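Local coordinates for protein CRISPR system CMR subunit Cmr7 1 (Sulfolobus solfataricus, PDB 2X5Q) that serves as a subunit, possibly dimeric, of the CMR ribonucleoprotein complex that carries crRNA in CRISPR antiviral defence, at residues A[52-66]-A[177-191]. Sequence-based numbering, arbitrary orientation.
Sequences GLHNILVLTGYAIDE and KLYRDVEEIFNYYSI
Leu53 and Asp181 open a contact that illustrates how one continuous run of chain, helix then strand, can meet two successive strands by different means. The Leu53 amide donates to Asp181 OD2 at 2.8 Å, nearly along the C-O axis, while Lys177 NZ, which also bonds Lys51 O, forms a salt bridge with OD1 of the same carboxylate. Between them these two bonds hold the buried carboxylate through both oxygens. Gly52 passes close by, its CA 3.2 Å from Asp181 OD2.

Followed outward, the Leu53 side chain first sets CB against Leu178 CD1 at 3.8 Å; CG, anti to the backbone N (chi1 -176°), then carries CD2 to the edge of the Phe186 ring, 3.5 Å from CE2. Ile56 approaches the same ring obliquely through CG2, and its CD1 meets Ile185 CD1 tip to tip.

Beyond the helix the pairing passes to backbone. Ile64 N donates to Tyr189 O and Ile191 N to Ile64 O, a single beta bridge around Ile64 and Ser190 between strands inclined at 58°. Glu66 reaches out extended, and its OE1 accepts from Tyr188 OH at 2.6 Å, the hydroxyl lying above the carboxylate plane; Ser19 holds the other oxygen.

Helix 172-185 thus packs against strand 52-60 of the mixed sheet, with Val182 also touching Val155 and Leu159 of helix 148-162, whereas strand 188-193 joins the hairpin 62-65/70-73 to its own antiparallel partner, strand 139-144.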
loop_
_atom_site.group_PDB
_atom_site.type_symbol
_atom_site.label_atom_id
_atom_site.label_comp_id
_atom_site.label_asym_id
_atom_site.label_seq_id
_atom_site.Cartn_x
_atom_site.Cartn_y
_atom_site.Cartn_z
ATOM N N GLY A 52 -2.752 -27.201 10.777
ATOM C CA GLY A 52 -2.058 -26.648 9.625
ATOM C C GLY A 52 -1.315 -25.358 9.943
ATOM O O GLY A 52 -0.855 -25.144 11.063
ATOM N N LEU A 53 -1.226 -24.495 8.937
ATOM C CA LEU A 53 -0.522 -23.224 9.022
ATOM C C LEU A 53 -1.504 -22.101 9.375
ATOM O O LEU A 53 -2.654 -22.094 8.899
ATOM C CB LEU A 53 0.135 -22.941 7.662
ATOM C CG LEU A 53 1.011 -21.697 7.504
ATOM C CD1 LEU A 53 2.102 -21.672 8.565
ATOM C CD2 LEU A 53 1.602 -21.682 6.079
ATOM N N HIS A 54 -1.054 -21.161 10.208
ATOM C CA HIS A 54 -1.907 -20.080 10.728
ATOM C C HIS A 54 -1.218 -18.732 10.719
ATOM O O HIS A 54 -0.003 -18.652 10.836
ATOM C CB HIS A 54 -2.347 -20.370 12.169
ATOM C CG HIS A 54 -3.030 -21.688 12.341
ATOM N ND1 HIS A 54 -4.335 -21.905 11.956
ATOM C CD2 HIS A 54 -2.588 -22.859 12.857
ATOM C CE1 HIS A 54 -4.661 -23.159 12.209
ATOM N NE2 HIS A 54 -3.622 -23.758 12.763
ATOM N N ASN A 55 -2.035 -17.677 10.656
ATOM C CA ASN A 55 -1.584 -16.284 10.727
ATOM C C ASN A 55 -0.675 -15.892 9.577
ATOM O O ASN A 55 0.504 -15.549 9.779
ATOM C CB ASN A 55 -0.905 -15.958 12.064
ATOM C CG ASN A 55 -1.803 -16.180 13.239
ATOM O OD1 ASN A 55 -2.994 -15.862 13.177
ATOM N ND2 ASN A 55 -1.249 -16.735 14.329
ATOM N N ILE A 56 -1.243 -15.931 8.384
ATOM C CA ILE A 56 -0.543 -15.585 7.166
ATOM C C ILE A 56 -0.849 -14.125 6.818
ATOM O O ILE A 56 -2.004 -13.724 6.784
ATOM C CB ILE A 56 -0.975 -16.490 5.988
ATOM C CG1 ILE A 56 -0.542 -17.944 6.217
ATOM C CG2 ILE A 56 -0.357 -15.998 4.659
ATOM C CD1 ILE A 56 -1.631 -18.847 6.673
ATOM N N LEU A 57 0.191 -13.336 6.564
ATOM C CA LEU A 57 -0.008 -11.935 6.181
ATOM C C LEU A 57 -0.169 -11.786 4.670
ATOM O O LEU A 57 0.656 -12.275 3.896
ATOM C CB LEU A 57 1.142 -11.072 6.696
ATOM C CG LEU A 57 0.988 -9.567 6.479
ATOM C CD1 LEU A 57 -0.155 -9.015 7.320
ATOM C CD2 LEU A 57 2.317 -8.883 6.796
ATOM N N VAL A 58 -1.226 -11.088 4.264
ATOM C CA VAL A 58 -1.490 -10.797 2.862
ATOM C C VAL A 58 -1.164 -9.328 2.661
ATOM O O VAL A 58 -1.840 -8.456 3.190
ATOM C CB VAL A 58 -2.967 -11.056 2.482
ATOM C CG1 VAL A 58 -3.205 -10.811 0.951
ATOM C CG2 VAL A 58 -3.365 -12.465 2.901
ATOM N N LEU A 59 -0.098 -9.057 1.925
ATOM C CA LEU A 59 0.320 -7.682 1.689
ATOM C C LEU A 59 -0.270 -7.197 0.377
ATOM O O LEU A 59 0.275 -7.484 -0.680
ATOM C CB LEU A 59 1.841 -7.625 1.662
ATOM C CG LEU A 59 2.487 -6.343 2.149
ATOM C CD1 LEU A 59 2.143 -6.152 3.619
ATOM C CD2 LEU A 59 4.007 -6.424 1.918
ATOM N N THR A 60 -1.387 -6.472 0.442
ATOM C CA THR A 60 -2.050 -5.972 -0.772
ATOM C C THR A 60 -1.380 -4.668 -1.250
ATOM O O THR A 60 -0.728 -3.993 -0.479
ATOM C CB THR A 60 -3.596 -5.789 -0.571
ATOM O OG1 THR A 60 -3.853 -4.796 0.424
ATOM C CG2 THR A 60 -4.253 -7.105 -0.110
ATOM N N GLY A 61 -1.550 -4.317 -2.521
ATOM C CA GLY A 61 -0.851 -3.158 -3.098
ATOM C C GLY A 61 0.650 -3.372 -3.302
ATOM O O GLY A 61 1.385 -2.400 -3.517
ATOM N N TYR A 62 1.078 -4.638 -3.280
ATOM C CA TYR A 62 2.472 -5.063 -3.452
ATOM C C TYR A 62 2.600 -6.259 -4.391
ATOM O O TYR A 62 1.728 -7.123 -4.441
ATOM C CB TYR A 62 3.110 -5.435 -2.104
ATOM C CG TYR A 62 3.494 -4.243 -1.295
ATOM C CD1 TYR A 62 4.748 -3.650 -1.459
ATOM C CD2 TYR A 62 2.593 -3.661 -0.395
ATOM C CE1 TYR A 62 5.104 -2.536 -0.743
ATOM C CE2 TYR A 62 2.939 -2.536 0.336
ATOM C CZ TYR A 62 4.201 -1.980 0.157
ATOM O OH TYR A 62 4.572 -0.869 0.869
ATOM N N ALA A 63 3.689 -6.276 -5.150
ATOM C CA ALA A 63 4.122 -7.451 -5.902
ATOM C C ALA A 63 5.597 -7.702 -5.538
ATOM O O ALA A 63 6.221 -6.877 -4.861
ATOM C CB ALA A 63 3.954 -7.227 -7.384
ATOM N N ILE A 64 6.127 -8.849 -5.928
ATOM C CA ILE A 64 7.510 -9.194 -5.607
ATOM C C ILE A 64 8.314 -9.290 -6.897
ATOM O O ILE A 64 7.827 -9.763 -7.927
ATOM C CB ILE A 64 7.606 -10.478 -4.726
ATOM C CG1 ILE A 64 9.046 -10.717 -4.238
ATOM C CG2 ILE A 64 7.095 -11.709 -5.454
ATOM C CD1 ILE A 64 9.126 -11.690 -3.019
ATOM N N ASP A 65 9.524 -8.745 -6.864
ATOM C CA ASP A 65 10.486 -8.960 -7.935
ATOM C C ASP A 65 11.079 -10.304 -7.552
ATOM O O ASP A 65 11.947 -10.390 -6.667
ATOM C CB ASP A 65 11.542 -7.848 -7.950
ATOM C CG ASP A 65 12.670 -8.114 -8.936
ATOM O OD1 ASP A 65 12.962 -9.292 -9.243
ATOM O OD2 ASP A 65 13.280 -7.125 -9.393
ATOM N N GLU A 66 10.590 -11.363 -8.191
ATOM C CA GLU A 66 10.918 -12.707 -7.730
ATOM C C GLU A 66 12.410 -13.037 -7.724
ATOM O O GLU A 66 12.876 -13.719 -6.824
ATOM C CB GLU A 66 10.175 -13.792 -8.509
ATOM C CG GLU A 66 10.243 -15.112 -7.730
ATOM C CD GLU A 66 9.243 -16.154 -8.178
ATOM O OE1 GLU A 66 8.144 -15.773 -8.645
ATOM O OE2 GLU A 66 9.574 -17.359 -8.043
ATOM N N LYS A 177 -1.395 -32.103 5.496
ATOM C CA LYS A 177 -2.268 -30.934 5.655
ATOM C C LYS A 177 -1.484 -29.637 5.466
ATOM O O LYS A 177 -1.947 -28.739 4.758
ATOM C CB LYS A 177 -2.971 -30.937 7.025
ATOM C CG LYS A 177 -3.838 -29.703 7.319
ATOM C CD LYS A 177 -4.854 -29.430 6.214
ATOM C CE LYS A 177 -5.879 -28.378 6.614
ATOM N NZ LYS A 177 -5.262 -27.133 7.146
ATOM N N LEU A 178 -0.309 -29.553 6.097
ATOM C CA LEU A 178 0.596 -28.414 5.963
ATOM C C LEU A 178 1.019 -28.206 4.506
ATOM O O LEU A 178 1.023 -27.074 4.019
ATOM C CB LEU A 178 1.838 -28.580 6.865
ATOM C CG LEU A 178 2.839 -27.411 6.923
ATOM C CD1 LEU A 178 2.193 -26.112 7.474
ATOM C CD2 LEU A 178 4.073 -27.760 7.748
ATOM N N TYR A 179 1.353 -29.284 3.806
ATOM C CA TYR A 179 1.628 -29.185 2.372
ATOM C C TYR A 179 0.418 -28.658 1.597
ATOM O O TYR A 179 0.559 -27.771 0.753
ATOM C CB TYR A 179 2.049 -30.519 1.752
ATOM C CG TYR A 179 2.015 -30.407 0.248
ATOM C CD1 TYR A 179 3.002 -29.694 -0.421
ATOM C CD2 TYR A 179 0.946 -30.914 -0.498
ATOM C CE1 TYR A 179 2.971 -29.536 -1.794
ATOM C CE2 TYR A 179 0.901 -30.753 -1.897
ATOM C CZ TYR A 179 1.926 -30.062 -2.529
ATOM O OH TYR A 179 1.926 -29.868 -3.892
ATOM N N ARG A 180 -0.759 -29.234 1.833
ATOM C CA ARG A 180 -1.953 -28.747 1.161
ATOM C C ARG A 180 -2.163 -27.257 1.439
ATOM O O ARG A 180 -2.374 -26.484 0.502
ATOM C CB ARG A 180 -3.188 -29.555 1.542
ATOM C CG ARG A 180 -3.182 -30.959 0.945
ATOM C CD ARG A 180 -4.577 -31.554 0.944
ATOM N NE ARG A 180 -5.155 -31.670 2.285
ATOM C CZ ARG A 180 -4.871 -32.637 3.159
ATOM N NH1 ARG A 180 -3.987 -33.592 2.866
ATOM N NH2 ARG A 180 -5.486 -32.658 4.338
ATOM N N ASP A 181 -2.087 -26.863 2.712
ATOM C CA ASP A 181 -2.166 -25.445 3.104
ATOM C C ASP A 181 -1.229 -24.571 2.266
ATOM O O ASP A 181 -1.650 -23.561 1.681
ATOM C CB ASP A 181 -1.795 -25.273 4.586
ATOM C CG ASP A 181 -2.935 -25.608 5.531
ATOM O OD1 ASP A 181 -3.991 -26.081 5.064
ATOM O OD2 ASP A 181 -2.770 -25.404 6.753
ATOM N N VAL A 182 0.042 -24.958 2.211
ATOM C CA VAL A 182 1.046 -24.178 1.478
ATOM C C VAL A 182 0.676 -24.041 0.007
ATOM O O VAL A 182 0.742 -22.946 -0.550
ATOM C CB VAL A 182 2.466 -24.762 1.660
ATOM C CG1 VAL A 182 3.452 -24.143 0.695
ATOM C CG2 VAL A 182 2.934 -24.536 3.105
ATOM N N GLU A 183 0.241 -25.134 -0.612
ATOM C CA GLU A 183 -0.130 -25.098 -2.013
ATOM C C GLU A 183 -1.405 -24.271 -2.261
ATOM O O GLU A 183 -1.470 -23.538 -3.242
ATOM C CB GLU A 183 -0.274 -26.525 -2.568
ATOM C CG GLU A 183 -0.546 -26.594 -4.068
ATOM C CD GLU A 183 0.385 -25.727 -4.911
ATOM O OE1 GLU A 183 1.529 -25.432 -4.485
ATOM O OE2 GLU A 183 -0.040 -25.329 -6.010
ATOM N N GLU A 184 -2.377 -24.364 -1.352
ATOM C CA GLU A 184 -3.623 -23.587 -1.427
ATOM C C GLU A 184 -3.406 -22.093 -1.290
ATOM O O GLU A 184 -3.956 -21.298 -2.044
ATOM C CB GLU A 184 -4.598 -23.990 -0.310
ATOM C CG GLU A 184 -5.369 -25.265 -0.544
ATOM C CD GLU A 184 -6.048 -25.812 0.725
ATOM O OE1 GLU A 184 -5.905 -25.227 1.841
ATOM O OE2 GLU A 184 -6.711 -26.864 0.608
ATOM N N ILE A 185 -2.643 -21.717 -0.275
ATOM C CA ILE A 185 -2.587 -20.331 0.172
ATOM C C ILE A 185 -1.681 -19.423 -0.643
ATOM O O ILE A 185 -2.064 -18.312 -0.964
ATOM C CB ILE A 185 -2.121 -20.249 1.656
ATOM C CG1 ILE A 185 -3.158 -20.896 2.570
ATOM C CG2 ILE A 185 -1.877 -18.808 2.092
ATOM C CD1 ILE A 185 -2.561 -21.282 3.901
ATOM N N PHE A 186 -0.467 -19.871 -0.940
ATOM C CA PHE A 186 0.594 -18.933 -1.314
ATOM C C PHE A 186 0.671 -18.629 -2.811
ATOM O O PHE A 186 1.706 -18.811 -3.456
ATOM C CB PHE A 186 1.931 -19.398 -0.747
ATOM C CG PHE A 186 2.001 -19.264 0.735
ATOM C CD1 PHE A 186 2.061 -18.014 1.319
ATOM C CD2 PHE A 186 1.931 -20.377 1.555
ATOM C CE1 PHE A 186 2.103 -17.880 2.695
ATOM C CE2 PHE A 186 1.977 -20.237 2.925
ATOM C CZ PHE A 186 2.061 -18.994 3.491
ATOM N N ASN A 187 -0.445 -18.150 -3.340
ATOM C CA ASN A 187 -0.457 -17.446 -4.606
ATOM C C ASN A 187 0.039 -16.020 -4.363
ATOM O O ASN A 187 -0.079 -15.487 -3.251
ATOM C CB ASN A 187 -1.859 -17.392 -5.182
ATOM C CG ASN A 187 -2.522 -18.733 -5.235
ATOM O OD1 ASN A 187 -1.890 -19.737 -5.558
ATOM N ND2 ASN A 187 -3.817 -18.764 -4.934
ATOM N N TYR A 188 0.599 -15.410 -5.397
ATOM C CA TYR A 188 1.169 -14.076 -5.290
ATOM C C TYR A 188 1.298 -13.427 -6.665
ATOM O O TYR A 188 1.101 -14.072 -7.708
ATOM C CB TYR A 188 2.534 -14.115 -4.583
ATOM C CG TYR A 188 3.602 -14.945 -5.293
ATOM C CD1 TYR A 188 4.562 -14.345 -6.088
ATOM C CD2 TYR A 188 3.643 -16.325 -5.163
ATOM C CE1 TYR A 188 5.546 -15.103 -6.749
ATOM C CE2 TYR A 188 4.622 -17.090 -5.801
ATOM C CZ TYR A 188 5.566 -16.469 -6.595
ATOM O OH TYR A 188 6.517 -17.214 -7.242
ATOM N N TYR A 189 1.583 -12.129 -6.651
ATOM C CA TYR A 189 1.791 -11.365 -7.874
ATOM C C TYR A 189 3.268 -11.014 -7.960
ATOM O O TYR A 189 3.849 -10.499 -7.001
ATOM C CB TYR A 189 0.919 -10.107 -7.887
ATOM C CG TYR A 189 -0.520 -10.411 -8.216
ATOM C CD1 TYR A 189 -1.023 -10.178 -9.486
ATOM C CD2 TYR A 189 -1.376 -10.960 -7.255
ATOM C CE1 TYR A 189 -2.345 -10.476 -9.798
ATOM C CE2 TYR A 189 -2.700 -11.254 -7.563
ATOM C CZ TYR A 189 -3.167 -11.010 -8.828
ATOM O OH TYR A 189 -4.451 -11.308 -9.138
ATOM N N SER A 190 3.892 -11.366 -9.075
ATOM C CA SER A 190 5.283 -10.995 -9.298
ATOM C C SER A 190 5.339 -9.966 -10.399
ATOM O O SER A 190 4.511 -9.971 -11.311
ATOM C CB SER A 190 6.155 -12.204 -9.637
ATOM O OG SER A 190 5.992 -12.612 -10.958
ATOM N N ILE A 191 6.306 -9.068 -10.291
ATOM C CA ILE A 191 6.460 -7.977 -11.231
ATOM C C ILE A 191 7.772 -8.173 -11.972
ATOM O O ILE A 191 8.778 -8.567 -11.376
ATOM C CB ILE A 191 6.373 -6.607 -10.517
ATOM C CG1 ILE A 191 6.472 -5.452 -11.515
ATOM C CG2 ILE A 191 7.412 -6.488 -9.398
ATOM C CD1 ILE A 191 5.983 -4.131 -10.933
HETATM O O HOH W 1 -4.537 -23.566 8.047
HETATM O O HOH W 2 9.389 -11.065 -10.783
#